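Local coordinates for putative CRISPR-associated endoribonuclease-like protein Cas6 (Pyrococcus furiosus, PDB 3UFC) that probably binds CRISPR RNA as a Cas6 paralogue with ferredoxin-like architecture, in an archaeal adaptive immune system against viruses and plasmids, at residues A[3-13]-A[106-117]. Numbering follows the deposited sequence.
Sequences MRIEIKLLPLQ and DVGFLVADIKAL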
loop_
_atom_site.group_PDB
_atom_site.type_symbol
_atom_site.label_atom_id
_atom_site.label_comp_id
_atom_site.label_asym_id
_atom_site.label_seq_id
_atom_site.Cartn_x
_atom_site.Cartn_y
_atom_site.Cartn_z
ATOM N N MET A 3 12.389 5.850 2.372
ATOM C CA MET A 3 12.295 5.342 3.731
ATOM C C MET A 3 10.997 4.576 3.982
ATOM O O MET A 3 9.974 4.811 3.340
ATOM C CB MET A 3 12.412 6.499 4.735
ATOM C CG MET A 3 12.512 6.060 6.196
ATOM S SD MET A 3 12.713 7.446 7.363
ATOM C CE MET A 3 14.398 7.941 7.011
ATOM N N ARG A 4 11.068 3.662 4.937
ATOM C CA ARG A 4 9.954 2.825 5.341
ATOM C C ARG A 4 9.770 3.043 6.842
ATOM O O ARG A 4 10.740 2.964 7.603
ATOM C CB ARG A 4 10.314 1.370 5.039
ATOM C CG ARG A 4 9.387 0.332 5.592
ATOM C CD ARG A 4 9.759 -1.032 5.020
ATOM N NE ARG A 4 9.477 -1.084 3.590
ATOM C CZ ARG A 4 8.763 -2.040 3.008
ATOM N NH1 ARG A 4 8.266 -3.033 3.735
ATOM N NH2 ARG A 4 8.521 -1.984 1.707
ATOM N N ILE A 5 8.543 3.337 7.269
ATOM C CA ILE A 5 8.281 3.559 8.691
ATOM C C ILE A 5 7.121 2.738 9.237
ATOM O O ILE A 5 6.272 2.243 8.487
ATOM C CB ILE A 5 7.976 5.047 9.003
ATOM C CG1 ILE A 5 6.694 5.480 8.289
ATOM C CG2 ILE A 5 9.151 5.925 8.584
ATOM C CD1 ILE A 5 6.250 6.892 8.635
ATOM N N GLU A 6 7.105 2.596 10.558
ATOM C CA GLU A 6 6.053 1.869 11.249
ATOM C C GLU A 6 5.420 2.833 12.239
ATOM O O GLU A 6 6.114 3.473 13.033
ATOM C CB GLU A 6 6.604 0.661 12.008
ATOM C CG GLU A 6 5.531 -0.071 12.815
ATOM C CD GLU A 6 6.083 -1.202 13.665
ATOM O OE1 GLU A 6 5.286 -1.873 14.353
ATOM O OE2 GLU A 6 7.310 -1.426 13.650
ATOM N N ILE A 7 4.102 2.945 12.168
ATOM C CA ILE A 7 3.359 3.821 13.050
ATOM C C ILE A 7 2.530 2.941 13.974
ATOM O O ILE A 7 1.720 2.134 13.513
ATOM C CB ILE A 7 2.434 4.742 12.237
ATOM C CG1 ILE A 7 3.283 5.608 11.299
ATOM C CG2 ILE A 7 1.593 5.612 13.168
ATOM C CD1 ILE A 7 2.486 6.457 10.358
ATOM N N LYS A 8 2.762 3.067 15.276
ATOM C CA LYS A 8 2.011 2.284 16.249
ATOM C C LYS A 8 0.772 3.091 16.587
ATOM O O LYS A 8 0.850 4.302 16.793
ATOM C CB LYS A 8 2.841 2.043 17.520
ATOM C CG LYS A 8 4.113 1.250 17.295
ATOM C CD LYS A 8 3.825 -0.147 16.760
ATOM C CE LYS A 8 3.002 -0.969 17.742
ATOM N NZ LYS A 8 2.705 -2.331 17.222
ATOM N N LEU A 9 -0.373 2.424 16.631
ATOM C CA LEU A 9 -1.620 3.107 16.936
ATOM C C LEU A 9 -2.228 2.570 18.221
ATOM O O LEU A 9 -2.171 1.373 18.499
ATOM C CB LEU A 9 -2.618 2.919 15.791
ATOM C CG LEU A 9 -2.172 3.406 14.408
ATOM C CD1 LEU A 9 -3.150 2.887 13.348
ATOM C CD2 LEU A 9 -2.104 4.934 14.396
ATOM N N LEU A 10 -2.818 3.473 18.994
ATOM C CA LEU A 10 -3.460 3.111 20.246
ATOM C C LEU A 10 -4.928 3.531 20.156
ATOM O O LEU A 10 -5.235 4.710 19.985
ATOM C CB LEU A 10 -2.757 3.827 21.409
ATOM C CG LEU A 10 -3.196 3.599 22.863
ATOM C CD1 LEU A 10 -4.456 4.382 23.147
ATOM C CD2 LEU A 10 -3.391 2.114 23.128
ATOM N N PRO A 11 -5.853 2.560 20.233
ATOM C CA PRO A 11 -7.274 2.900 20.160
ATOM C C PRO A 11 -7.714 3.546 21.468
ATOM O O PRO A 11 -7.331 3.100 22.549
ATOM C CB PRO A 11 -7.939 1.547 19.917
ATOM C CG PRO A 11 -7.057 0.607 20.643
ATOM C CD PRO A 11 -5.665 1.100 20.283
ATOM N N LEU A 12 -8.498 4.612 21.363
ATOM C CA LEU A 12 -8.974 5.314 22.544
ATOM C C LEU A 12 -10.006 4.474 23.290
ATOM O O LEU A 12 -10.064 4.492 24.519
ATOM C CB LEU A 12 -9.576 6.661 22.142
ATOM C CG LEU A 12 -8.640 7.564 21.331
ATOM C CD1 LEU A 12 -9.332 8.876 21.031
ATOM C CD2 LEU A 12 -7.355 7.812 22.102
ATOM N N GLN A 13 -10.813 3.732 22.539
ATOM C CA GLN A 13 -11.838 2.879 23.124
ATOM C C GLN A 13 -11.305 1.450 23.218
ATOM O O GLN A 13 -10.379 1.083 22.497
ATOM C CB GLN A 13 -13.108 2.918 22.264
ATOM C CG GLN A 13 -13.656 4.328 22.013
ATOM C CD GLN A 13 -12.934 5.066 20.888
ATOM O OE1 GLN A 13 -11.867 4.647 20.434
ATOM N NE2 GLN A 13 -13.514 6.177 20.443
ATOM N N ASP A 106 -15.995 5.027 13.472
ATOM C CA ASP A 106 -16.335 5.701 14.722
ATOM C C ASP A 106 -15.279 5.438 15.785
ATOM O O ASP A 106 -15.483 5.736 16.961
ATOM C CB ASP A 106 -17.696 5.222 15.230
ATOM C CG ASP A 106 -18.818 5.525 14.259
ATOM O OD1 ASP A 106 -19.058 6.720 13.985
ATOM O OD2 ASP A 106 -19.453 4.568 13.765
ATOM N N VAL A 107 -14.147 4.881 15.368
ATOM C CA VAL A 107 -13.069 4.569 16.294
ATOM C C VAL A 107 -11.908 5.551 16.170
ATOM O O VAL A 107 -11.391 5.788 15.075
ATOM C CB VAL A 107 -12.538 3.138 16.056
ATOM C CG1 VAL A 107 -11.498 2.777 17.113
ATOM C CG2 VAL A 107 -13.692 2.153 16.085
ATOM N N GLY A 108 -11.510 6.124 17.301
ATOM C CA GLY A 108 -10.402 7.060 17.309
ATOM C C GLY A 108 -9.121 6.351 17.708
ATOM O O GLY A 108 -9.154 5.362 18.443
ATOM N N PHE A 109 -7.993 6.849 17.213
ATOM C CA PHE A 109 -6.689 6.272 17.513
ATOM C C PHE A 109 -5.694 7.383 17.821
ATOM O O PHE A 109 -5.802 8.495 17.297
ATOM C CB PHE A 109 -6.145 5.488 16.313
ATOM C CG PHE A 109 -6.863 4.203 16.033
ATOM C CD1 PHE A 109 -6.376 2.998 16.528
ATOM C CD2 PHE A 109 -8.021 4.193 15.257
ATOM C CE1 PHE A 109 -7.029 1.793 16.252
ATOM C CE2 PHE A 109 -8.683 2.994 14.976
ATOM C CZ PHE A 109 -8.183 1.792 15.476
ATOM N N LEU A 110 -4.726 7.073 18.668
ATOM C CA LEU A 110 -3.678 8.027 18.994
ATOM C C LEU A 110 -2.382 7.388 18.508
ATOM O O LEU A 110 -2.147 6.207 18.749
ATOM C CB LEU A 110 -3.611 8.267 20.508
ATOM C CG LEU A 110 -2.592 9.316 20.973
ATOM C CD1 LEU A 110 -2.819 10.626 20.231
ATOM C CD2 LEU A 110 -2.723 9.527 22.480
ATOM N N VAL A 111 -1.559 8.144 17.792
ATOM C CA VAL A 111 -0.291 7.591 17.326
ATOM C C VAL A 111 0.581 7.418 18.566
ATOM O O VAL A 111 0.897 8.391 19.248
ATOM C CB VAL A 111 0.413 8.537 16.329
ATOM C CG1 VAL A 111 1.818 8.023 16.031
ATOM C CG2 VAL A 111 -0.397 8.627 15.045
ATOM N N ALA A 112 0.957 6.179 18.859
ATOM C CA ALA A 112 1.759 5.881 20.033
ATOM C C ALA A 112 3.257 5.942 19.780
ATOM O O ALA A 112 4.038 6.160 20.709
ATOM C CB ALA A 112 1.385 4.508 20.574
ATOM N N ASP A 113 3.663 5.742 18.531
ATOM C CA ASP A 113 5.081 5.772 18.204
ATOM C C ASP A 113 5.297 5.699 16.696
ATOM O O ASP A 113 4.461 5.162 15.964
ATOM C CB ASP A 113 5.783 4.595 18.895
ATOM C CG ASP A 113 7.296 4.666 18.792
ATOM O OD1 ASP A 113 7.860 5.773 18.917
ATOM O OD2 ASP A 113 7.925 3.606 18.602
ATOM N N ILE A 114 6.409 6.265 16.244
ATOM C CA ILE A 114 6.779 6.253 14.833
ATOM C C ILE A 114 8.235 5.803 14.792
ATOM O O ILE A 114 9.108 6.460 15.363
ATOM C CB ILE A 114 6.676 7.653 14.188
ATOM C CG1 ILE A 114 5.235 8.162 14.258
ATOM C CG2 ILE A 114 7.139 7.589 12.731
ATOM C CD1 ILE A 114 5.059 9.568 13.717
ATOM N N LYS A 115 8.487 4.679 14.129
ATOM C CA LYS A 115 9.832 4.129 14.033
ATOM C C LYS A 115 10.227 3.897 12.581
ATOM O O LYS A 115 9.409 3.463 11.772
ATOM C CB LYS A 115 9.903 2.796 14.779
ATOM C CG LYS A 115 9.722 2.906 16.283
ATOM C CD LYS A 115 9.338 1.563 16.902
ATOM C CE LYS A 115 10.364 0.479 16.597
ATOM N NZ LYS A 115 9.948 -0.840 17.156
ATOM N N ALA A 116 11.480 4.191 12.255
ATOM C CA ALA A 116 11.972 3.971 10.903
ATOM C C ALA A 116 12.417 2.518 10.862
ATOM O O ALA A 116 13.080 2.047 11.785
ATOM C CB ALA A 116 13.148 4.895 10.609
ATOM N N LEU A 117 12.040 1.798 9.812
ATOM C CA LEU A 117 12.424 0.398 9.691
ATOM C C LEU A 117 13.654 0.282 8.811
ATOM O O LEU A 117 13.929 1.166 8.003
ATOM C CB LEU A 117 11.286 -0.423 9.083
ATOM C CG LEU A 117 9.974 -0.474 9.867
ATOM C CD1 LEU A 117 8.961 -1.296 9.089
ATOM C CD2 LEU A 117 10.211 -1.079 11.248
HETATM O O HOH W 1 13.645 2.422 5.804
#
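Ile7 packs against Val111 across two antiparallel strands, its CG2 branch lying 3.7 Å from Val111 CG1. CG2 reaches that methyl because it stands anti to the backbone N of Ile7, while CG1 (chi1 -61°) comes within 4.4 Å of Ile114 CG1. Ile5, Ile7, Leu9, Pro11 and Phe109 are buried on this face, the tightly packed one; Val111 and Ile114 are partly exposed. Phe109 lies beside the opposite strand with its ring tilted: CD1 is 3.8 Å from Leu9 CB, and CE1 is equally close to Pro11 CB.

Backbone bonding fixes the register. The Glu6–Lys115 pair is closed in both directions, Glu6 N to Lys115 O at 2.7 Å and the return bond straight at 170°; Leu10 and Leu110 form a second such pair. Between them is a beta bulge: Lys8 N bonds Asp113 O, whereas Lys8 O accepts from Ala112 N, which sits 37° out of the carbonyl plane. This extra residue on 107-116 shifts the pairing by one, from Lys8–Asp113 to Leu9–Val111.

The other face, bearing Glu6, Lys8, Leu10, Leu110, Asp113 and Lys115, is more solvent-open: Leu110 and Lys115 are exposed, and Glu6 OE2 remains 4.4 Å from Lys115 NZ, beyond a salt bridge. Glu6 OE1 hydrogen-bonds Ser78 OG, and Lys8 NZ forms a salt bridge with Asp76. Farther along, Leu117 CD2 rests 3.8 Å from Glu6 OE2, while a water links Arg4 N to Leu117 O.

Within the five-stranded antiparallel sheet of this ferredoxin-like domain, strand 3-11 is central, flanked by 77-83 and 107-116, and 101-104 follows 107-116 at the edge. Helix 86-98 covers the apolar face, Val93 meeting Ile5 and Ile96 touching both Ile7 and Val111.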